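Local coordinates for protein p-nitrophenyl phosphatase (Pho2) (Archaeoglobus fulgidus, PDB 3QGM) that is probably a metal-dependent phosphatase of the haloacid dehalogenase (HAD) superfamily and carries a bound calcium ion, at residues V93-T96 / L101-E104. Sequence-based numbering, arbitrary orientation.
Sequences VFTT and LIEE
T95 carries nearly all of the strand side of this contact, meeting L101 and I102 with its two branches, and the run from V93 to T96 illustrates how a strand end receives the helix that follows it. V93 and F94 lead in as an inner strand of a parallel sheet: V93 pairs through its backbone with E111 and V113, F94 on the other edge with Y120 and V122, while the F94 ring packs on L133 of helix 131-143, across the sheet from L101. At T95 the CB bond turns toward helix 99-107. With OG1 anti to the backbone N (chi1 -173°), the hydroxyl comes alongside L101, 3.4 Å from its CD2 methyl, the two side chains overlapping as they extend from facing backbones. The same torsion lays CG2 against I102, 3.8 Å from CG1. The setting is the first half of a beta-alpha-beta crossover, strand 92-95, helix 99-107, strand 111-112, in the smaller alpha/beta domain, consistent with the cap of UmpH/NagD-like HAD phosphatases and away from the calcium site in the Rossmann-like core. Although OG1 lies against a methyl, this buried hydroxyl donates to V122 O and accepts from the N-H of G97, in the loop that leads into helix 99-107, which uses both its roles and fixes its rotation. L101 also covers V122. At T96 the CB bond turns away from the helix, and OG1 bonds to G124 O.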
ATOM      1  N   VAL A  93      -0.339 -21.807  -7.410  1.00 27.42           N
ATOM      2  CA  VAL A  93      -0.657 -20.585  -6.728  1.00 26.64           C
ATOM      3  C   VAL A  93       0.498 -20.126  -5.824  1.00 26.83           C
ATOM      4  O   VAL A  93       1.231 -20.949  -5.239  1.00 27.38           O
ATOM      5  CB  VAL A  93      -1.968 -20.728  -5.884  1.00 26.99           C
ATOM      6  CG1 VAL A  93      -3.114 -21.245  -6.725  1.00 27.12           C
ATOM      7  CG2 VAL A  93      -1.781 -21.655  -4.679  1.00 27.34           C
ATOM      8  N   PHE A  94       0.649 -18.805  -5.739  1.00 25.90           N
ATOM      9  CA  PHE A  94       1.501 -18.127  -4.760  1.00 25.13           C
ATOM     10  C   PHE A  94       0.584 -17.195  -3.977  1.00 24.52           C
ATOM     11  O   PHE A  94      -0.259 -16.481  -4.559  1.00 24.22           O
ATOM     12  CB  PHE A  94       2.622 -17.359  -5.436  1.00 26.56           C
ATOM     13  CG  PHE A  94       3.337 -16.418  -4.508  1.00 27.18           C
ATOM     14  CD1 PHE A  94       4.322 -16.879  -3.671  1.00 30.92           C
ATOM     15  CD2 PHE A  94       2.954 -15.105  -4.420  1.00 25.97           C
ATOM     16  CE1 PHE A  94       4.958 -16.033  -2.798  1.00 30.47           C
ATOM     17  CE2 PHE A  94       3.560 -14.250  -3.536  1.00 29.08           C
ATOM     18  CZ  PHE A  94       4.576 -14.725  -2.710  1.00 30.10           C
ATOM     19  N   THR A  95       0.691 -17.268  -2.663  1.00 24.64           N
ATOM     20  CA  THR A  95      -0.116 -16.451  -1.766  1.00 25.21           C
ATOM     21  C   THR A  95       0.712 -15.604  -0.781  1.00 24.89           C
ATOM     22  O   THR A  95       1.799 -16.012  -0.370  1.00 25.75           O
ATOM     23  CB  THR A  95      -1.100 -17.300  -1.007  1.00 24.06           C
ATOM     24  OG1 THR A  95      -1.969 -16.449  -0.287  1.00 22.96           O
ATOM     25  CG2 THR A  95      -0.338 -18.280  -0.018  1.00 24.12           C
ATOM     26  N   THR A  96       0.181 -14.427  -0.428  1.00 24.12           N
ATOM     27  CA  THR A  96       0.762 -13.571   0.599  1.00 23.44           C
ATOM     28  C   THR A  96       0.185 -13.941   1.979  1.00 24.72           C
ATOM     29  O   THR A  96       0.584 -13.384   2.994  1.00 23.48           O
ATOM     30  CB  THR A  96       0.449 -12.080   0.362  1.00 24.02           C
ATOM     31  OG1 THR A  96      -0.973 -11.875   0.357  1.00 22.74           O
ATOM     32  CG2 THR A  96       1.017 -11.584  -0.964  1.00 23.23           C
ATOM     33  N   LEU A 101      -5.312 -19.688   5.027  1.00 23.00           N
ATOM     34  CA  LEU A 101      -5.545 -19.564   3.603  1.00 22.57           C
ATOM     35  C   LEU A 101      -4.806 -20.643   2.816  1.00 24.13           C
ATOM     36  O   LEU A 101      -5.397 -21.304   1.934  1.00 24.34           O
ATOM     37  CB  LEU A 101      -5.160 -18.196   3.110  1.00 21.82           C
ATOM     38  CG  LEU A 101      -5.307 -17.958   1.620  1.00 21.76           C
ATOM     39  CD1 LEU A 101      -6.719 -18.292   1.078  1.00 20.51           C
ATOM     40  CD2 LEU A 101      -4.941 -16.476   1.322  1.00 19.34           C
ATOM     41  N   ILE A 102      -3.542 -20.850   3.173  1.00 24.63           N
ATOM     42  CA  ILE A 102      -2.703 -21.858   2.533  1.00 25.12           C
ATOM     43  C   ILE A 102      -3.398 -23.217   2.676  1.00 24.92           C
ATOM     44  O   ILE A 102      -3.447 -23.991   1.748  1.00 25.44           O
ATOM     45  CB  ILE A 102      -1.331 -21.910   3.205  1.00 25.27           C
ATOM     46  CG1 ILE A 102      -0.536 -20.590   2.961  1.00 27.61           C
ATOM     47  CG2 ILE A 102      -0.562 -23.121   2.733  1.00 24.79           C
ATOM     48  CD1 ILE A 102       0.756 -20.511   3.732  1.00 27.75           C
ATOM     49  N   GLU A 103      -3.892 -23.491   3.877  1.00 25.75           N
ATOM     50  CA  GLU A 103      -4.622 -24.729   4.149  1.00 26.55           C
ATOM     51  C   GLU A 103      -5.767 -24.920   3.163  1.00 26.95           C
ATOM     52  O   GLU A 103      -5.917 -26.018   2.620  1.00 25.08           O
ATOM     53  CB  GLU A 103      -5.153 -24.774   5.576  1.00 26.35           C
ATOM     54  CG  GLU A 103      -5.637 -26.150   6.002  1.00 29.63           C
ATOM     55  CD  GLU A 103      -5.184 -26.578   7.377  1.00 29.80           C
ATOM     56  OE1 GLU A 103      -5.135 -25.773   8.323  1.00 33.00           O
ATOM     57  OE2 GLU A 103      -4.842 -27.750   7.481  1.00 35.17           O
ATOM     58  N   GLU A 104      -6.609 -23.884   2.989  1.00 26.08           N
ATOM     59  CA  GLU A 104      -7.791 -24.019   2.141  1.00 25.58           C
ATOM     60  C   GLU A 104      -7.354 -24.139   0.699  1.00 25.34           C
ATOM     61  O   GLU A 104      -7.928 -24.873  -0.090  1.00 24.95           O
ATOM     62  CB  GLU A 104      -8.759 -22.838   2.317  1.00 25.88           C
ATOM     63  CG  GLU A 104      -9.452 -22.794   3.692  1.00 24.56           C
ATOM     64  CD  GLU A 104     -10.481 -23.948   3.902  1.00 28.95           C
ATOM     65  OE1 GLU A 104     -10.818 -24.636   2.922  1.00 28.36           O
ATOM     66  OE2 GLU A 104     -10.982 -24.143   5.031  1.00 28.37           O
TER